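Local coordinates for protein fructosyl amine:oxygen oxidoreductase (Neosartorya fumigata, PDB 4WCT) that probably catalyses the FAD-dependent oxidative deglycation of fructosyl amines (Amadori products), with oxygen as the electron acceptor, at residues D360-D365 against Q432-G437. Residues are numbered along the deposited sequence; the frame is centred on the assembly and turned at random.
Sequences DADTPD and QNRFGG. With FAD (flavin-adenine dinucleotide), chain C.
Arg434 of the loop 432-437 meets Asp362, at the end of strand 352-362, in an end-on, two-pronged salt bridge. Its chain is extended from CG to NE, carrying both terminal nitrogens to the carboxylate: Arg434 NH2 donates to Asp362 OD1 at 2.9 Å, nearly straight at 171° and within the guanidinium plane, while Arg434 NH1 donates to Asp362 OD2 at 2.8 Å along a more bent path. The carboxylate and guanidinium planes are 32° apart, and NH1 meets OD2 on its syn side but from outside the carboxylate plane, whereas OD1 uses its syn lone pair. Asp362 OD2 also pairs with Arg253, so two arginines probably stabilise this buried carboxylate as an anion. With chi1 at -60°, CG of Gln432 lies anti to its carbonyl carbon, and the extended chain beyond delivers NE2 to the backbone O of Thr363 at 2.9 Å, the acceptor lying in the amide plane. The amide's other end, OE1, is held by Arg426, which also bonds Asp362 O. The contact thus ties the loop between helix 410-413 and strand 442-443 to a strand end two residues from Asp360, whose OD2 accepts a 2.6 Å hydrogen bond from ribityl O3' of FAD in the flavin-binding pocket.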
ATOM      1  N   ASP A 360      -4.491  -4.325   2.706  1.00  7.15           N
ATOM      2  CA  ASP A 360      -4.620  -3.810   1.331  1.00  8.29           C
ATOM      3  C   ASP A 360      -5.559  -4.756   0.580  1.00  9.81           C
ATOM      4  O   ASP A 360      -6.155  -5.665   1.181  1.00  8.31           O
ATOM      5  CB  ASP A 360      -3.260  -3.790   0.669  1.00  8.83           C
ATOM      6  CG  ASP A 360      -3.131  -2.750  -0.468  1.00 10.87           C
ATOM      7  OD1 ASP A 360      -4.149  -2.200  -0.976  1.00  9.47           O
ATOM      8  OD2 ASP A 360      -1.983  -2.625  -1.013  1.00 10.21           O
ATOM      9  N   ALA A 361      -5.715  -4.525  -0.717  1.00  8.19           N
ATOM     10  CA  ALA A 361      -6.403  -5.503  -1.552  1.00  8.96           C
ATOM     11  C   ALA A 361      -5.672  -5.760  -2.858  1.00  8.64           C
ATOM     12  O   ALA A 361      -5.219  -4.817  -3.522  1.00  9.74           O
ATOM     13  CB  ALA A 361      -7.850  -5.055  -1.803  1.00  9.19           C
ATOM     14  N   ASP A 362      -5.526  -7.047  -3.190  1.00  7.21           N
ATOM     15  CA  ASP A 362      -4.869  -7.510  -4.390  1.00  7.78           C
ATOM     16  C   ASP A 362      -5.899  -7.761  -5.499  1.00  8.73           C
ATOM     17  O   ASP A 362      -6.937  -8.405  -5.274  1.00  8.82           O
ATOM     18  CB  ASP A 362      -4.129  -8.820  -4.153  1.00  8.36           C
ATOM     19  CG  ASP A 362      -2.888  -8.667  -3.310  1.00 10.07           C
ATOM     20  OD1 ASP A 362      -2.128  -7.677  -3.487  1.00  8.88           O
ATOM     21  OD2 ASP A 362      -2.640  -9.610  -2.526  1.00 11.26           O
ATOM     22  N   THR A 363      -5.592  -7.246  -6.681  1.00  8.29           N
ATOM     23  CA  THR A 363      -6.260  -7.670  -7.911  1.00  8.66           C
ATOM     24  C   THR A 363      -5.657  -9.003  -8.369  1.00 10.07           C
ATOM     25  O   THR A 363      -4.611  -9.429  -7.874  1.00  8.45           O
ATOM     26  CB  THR A 363      -6.072  -6.600  -8.968  1.00 10.32           C
ATOM     27  OG1 THR A 363      -4.674  -6.413  -9.183  1.00  9.60           O
ATOM     28  CG2 THR A 363      -6.763  -5.296  -8.516  1.00  9.49           C
ATOM     29  N   PRO A 364      -6.289  -9.669  -9.354  1.00 10.81           N
ATOM     30  CA  PRO A 364      -5.741 -10.933  -9.791  1.00 10.77           C
ATOM     31  C   PRO A 364      -4.319 -10.872 -10.360  1.00 10.68           C
ATOM     32  O   PRO A 364      -3.576 -11.840 -10.239  1.00 12.35           O
ATOM     33  CB  PRO A 364      -6.741 -11.377 -10.873  1.00  9.84           C
ATOM     34  CG  PRO A 364      -8.013 -10.779 -10.436  1.00 11.52           C
ATOM     35  CD  PRO A 364      -7.617  -9.406  -9.940  1.00 10.54           C
ATOM     36  N   ASP A 365      -3.944  -9.757 -10.987  1.00  9.74           N
ATOM     37  CA  ASP A 365      -2.606  -9.581 -11.513  1.00  9.65           C
ATOM     38  C   ASP A 365      -1.739  -8.568 -10.769  1.00  9.70           C
ATOM     39  O   ASP A 365      -0.591  -8.292 -11.190  1.00 10.33           O
ATOM     40  CB  ASP A 365      -2.699  -9.224 -12.985  1.00 11.46           C
ATOM     41  CG  ASP A 365      -3.413  -7.906 -13.254  1.00 13.31           C
ATOM     42  OD1 ASP A 365      -3.852  -7.231 -12.280  1.00 11.45           O
ATOM     43  OD2 ASP A 365      -3.559  -7.600 -14.478  1.00 17.11           O
ATOM     44  N   GLN A 432       0.447 -15.217  -5.462  1.00  8.31           N
ATOM     45  CA  GLN A 432       0.552 -13.948  -6.208  1.00  8.99           C
ATOM     46  C   GLN A 432       1.934 -13.302  -6.136  1.00  9.13           C
ATOM     47  O   GLN A 432       2.099 -12.092  -5.859  1.00 10.23           O
ATOM     48  CB  GLN A 432      -0.591 -13.005  -5.764  1.00 10.03           C
ATOM     49  CG  GLN A 432      -1.963 -13.638  -6.057  1.00 10.52           C
ATOM     50  CD  GLN A 432      -3.120 -12.632  -6.141  1.00  9.82           C
ATOM     51  OE1 GLN A 432      -4.163 -12.779  -5.483  1.00  9.46           O
ATOM     52  NE2 GLN A 432      -2.948 -11.630  -6.976  1.00 10.60           N
ATOM     53  N   ASN A 433       2.947 -14.147  -6.357  1.00  9.46           N
ATOM     54  CA  ASN A 433       4.338 -13.698  -6.520  1.00 10.81           C
ATOM     55  C   ASN A 433       4.897 -13.128  -5.238  1.00 11.14           C
ATOM     56  O   ASN A 433       5.840 -12.341  -5.257  1.00 12.16           O
ATOM     57  CB  ASN A 433       4.490 -12.689  -7.672  1.00 12.06           C
ATOM     58  CG  ASN A 433       5.929 -12.551  -8.143  1.00 23.12           C
ATOM     59  OD1 ASN A 433       6.701 -13.529  -8.146  1.00 21.41           O
ATOM     60  ND2 ASN A 433       6.337 -11.315  -8.446  1.00 22.59           N
ATOM     61  N   ARG A 434       4.386 -13.599  -4.112  1.00  9.84           N
ATOM     62  CA  ARG A 434       5.005 -13.337  -2.820  1.00  8.61           C
ATOM     63  C   ARG A 434       5.552 -14.601  -2.191  1.00  9.10           C
ATOM     64  O   ARG A 434       5.061 -15.697  -2.440  1.00  9.63           O
ATOM     65  CB  ARG A 434       3.995 -12.688  -1.846  1.00  8.49           C
ATOM     66  CG  ARG A 434       3.426 -11.326  -2.281  1.00  8.99           C
ATOM     67  CD  ARG A 434       2.632 -10.677  -1.174  1.00  8.27           C
ATOM     68  NE  ARG A 434       2.105  -9.339  -1.496  1.00  9.67           N
ATOM     69  CZ  ARG A 434       0.928  -9.115  -2.075  1.00  8.49           C
ATOM     70  NH1 ARG A 434       0.145 -10.113  -2.458  1.00  8.97           N
ATOM     71  NH2 ARG A 434       0.506  -7.877  -2.238  1.00  9.59           N
ATOM     72  N   PHE A 435       6.524 -14.405  -1.308  1.00  9.44           N
ATOM     73  CA  PHE A 435       7.238 -15.484  -0.656  1.00  9.09           C
ATOM     74  C   PHE A 435       7.422 -15.214   0.828  1.00 11.04           C
ATOM     75  O   PHE A 435       7.128 -14.123   1.318  1.00  9.88           O
ATOM     76  CB  PHE A 435       8.611 -15.637  -1.292  1.00 10.57           C
ATOM     77  CG  PHE A 435       8.554 -15.933  -2.764  1.00 11.09           C
ATOM     78  CD1 PHE A 435       8.503 -14.896  -3.688  1.00 13.72           C
ATOM     79  CD2 PHE A 435       8.273 -17.237  -3.192  1.00 16.41           C
ATOM     80  CE1 PHE A 435       8.282 -15.166  -5.031  1.00 16.33           C
ATOM     81  CE2 PHE A 435       7.999 -17.492  -4.521  1.00 21.25           C
ATOM     82  CZ  PHE A 435       8.041 -16.463  -5.440  1.00 20.45           C
ATOM     83  N   GLY A 436       7.889 -16.231   1.528  1.00  9.94           N
ATOM     84  CA  GLY A 436       8.219 -16.109   2.935  1.00 11.06           C
ATOM     85  C   GLY A 436       7.233 -16.781   3.870  1.00 10.07           C
ATOM     86  O   GLY A 436       6.151 -17.199   3.458  1.00  9.69           O
ATOM     87  N   GLY A 437       7.635 -16.981   5.118  1.00 10.05           N
ATOM     88  CA  GLY A 437       6.800 -17.669   6.070  1.00 11.50           C
ATOM     89  C   GLY A 437       6.452 -19.064   5.599  1.00 11.67           C
ATOM     90  O   GLY A 437       7.295 -19.799   5.046  1.00 12.04           O
TER
HETATM   91  PA  FAD C 500      -5.812   3.062   2.489  1.00  7.84           P
HETATM   92  O1A FAD C 500      -4.572   3.905   2.572  1.00  7.95           O
HETATM   93  O2A FAD C 500      -5.972   1.853   3.357  1.00  8.24           O
HETATM   94  O5B FAD C 500      -7.019   4.039   2.727  1.00  7.42           O
HETATM   95  C5B FAD C 500      -8.361   3.532   2.717  1.00  8.02           C
HETATM   96  C4B FAD C 500      -9.237   4.517   3.482  1.00  8.76           C
HETATM   97  O4B FAD C 500     -10.643   4.148   3.299  1.00  9.41           O
HETATM   98  C3B FAD C 500      -8.976   4.554   4.984  1.00  8.36           C
HETATM   99  O3B FAD C 500      -8.676   5.878   5.452  1.00  9.11           O
HETATM  100  C2B FAD C 500     -10.282   4.031   5.592  1.00  8.78           C
HETATM  101  O2B FAD C 500     -10.591   4.521   6.895  1.00  9.25           O
HETATM  102  C1B FAD C 500     -11.303   4.403   4.515  1.00  8.19           C
HETATM  103  N9A FAD C 500     -12.517   3.562   4.592  1.00  9.37           N
HETATM  104  C8A FAD C 500     -12.599   2.256   4.905  1.00  9.84           C
HETATM  105  N7A FAD C 500     -13.891   1.855   4.935  1.00  9.02           N
HETATM  106  C5A FAD C 500     -14.625   2.929   4.542  1.00  8.42           C
HETATM  107  C6A FAD C 500     -16.050   3.209   4.421  1.00  8.17           C
HETATM  108  N6A FAD C 500     -16.960   2.246   4.648  1.00  8.62           N
HETATM  109  N1A FAD C 500     -16.401   4.473   4.102  1.00  8.53           N
HETATM  110  C2A FAD C 500     -15.520   5.450   3.848  1.00  9.08           C
HETATM  111  N3A FAD C 500     -14.196   5.267   3.983  1.00  8.95           N
HETATM  112  C4A FAD C 500     -13.727   4.043   4.328  1.00  8.52           C
HETATM  113  N1  FAD C 500       3.002   0.140  -0.697  1.00  8.32           N
HETATM  114  C2  FAD C 500       4.151   0.701  -1.214  1.00  8.89           C
HETATM  115  O2  FAD C 500       4.034   1.417  -2.207  1.00  8.36           O
HETATM  116  N3  FAD C 500       5.329   0.573  -0.599  1.00  7.47           N
HETATM  117  C4  FAD C 500       5.491  -0.228   0.475  1.00  7.08           C
HETATM  118  O4  FAD C 500       6.588  -0.391   1.078  1.00  8.88           O
HETATM  119  C4X FAD C 500       4.327  -0.873   1.057  1.00  7.48           C
HETATM  120  N5  FAD C 500       4.444  -1.669   2.153  1.00  9.19           N
HETATM  121  C5X FAD C 500       3.302  -2.048   2.805  1.00  9.76           C
HETATM  122  C6  FAD C 500       3.361  -2.662   4.053  1.00  8.71           C
HETATM  123  C7  FAD C 500       2.205  -3.132   4.648  1.00  8.32           C
HETATM  124  C7M FAD C 500       2.287  -3.719   6.011  1.00  8.65           C
HETATM  125  C8  FAD C 500       0.913  -2.917   3.984  1.00  9.90           C
HETATM  126  C8M FAD C 500      -0.368  -3.356   4.592  1.00  9.29           C
HETATM  127  C9  FAD C 500       0.832  -2.221   2.804  1.00  8.56           C
HETATM  128  C9A FAD C 500       1.985  -1.824   2.159  1.00  9.08           C
HETATM  129  N10 FAD C 500       1.914  -1.199   0.910  1.00  7.40           N
HETATM  130  C10 FAD C 500       3.076  -0.628   0.390  1.00  7.50           C
HETATM  131  C1' FAD C 500       0.690  -0.991   0.150  1.00  7.28           C
HETATM  132  C2' FAD C 500       0.072   0.379   0.380  1.00  6.77           C
HETATM  133  O2' FAD C 500       0.042   0.591   1.784  1.00  7.83           O
HETATM  134  C3' FAD C 500      -1.347   0.378  -0.205  1.00  6.94           C
HETATM  135  O3' FAD C 500      -1.330  -0.171  -1.531  1.00  7.61           O
HETATM  136  C4' FAD C 500      -1.955   1.783  -0.221  1.00  7.18           C
HETATM  137  O4' FAD C 500      -1.695   2.430   1.023  1.00  8.43           O
HETATM  138  C5' FAD C 500      -3.460   1.638  -0.407  1.00  7.16           C
HETATM  139  O5' FAD C 500      -4.038   2.941  -0.473  1.00  7.03           O
HETATM  140  P   FAD C 500      -5.637   3.099  -0.434  1.00  7.80           P
HETATM  141  O1P FAD C 500      -5.948   4.578  -0.469  1.00  8.31           O
HETATM  142  O2P FAD C 500      -6.194   2.164  -1.481  1.00  7.92           O
HETATM  143  O3P FAD C 500      -6.023   2.516   1.010  1.00  6.52           O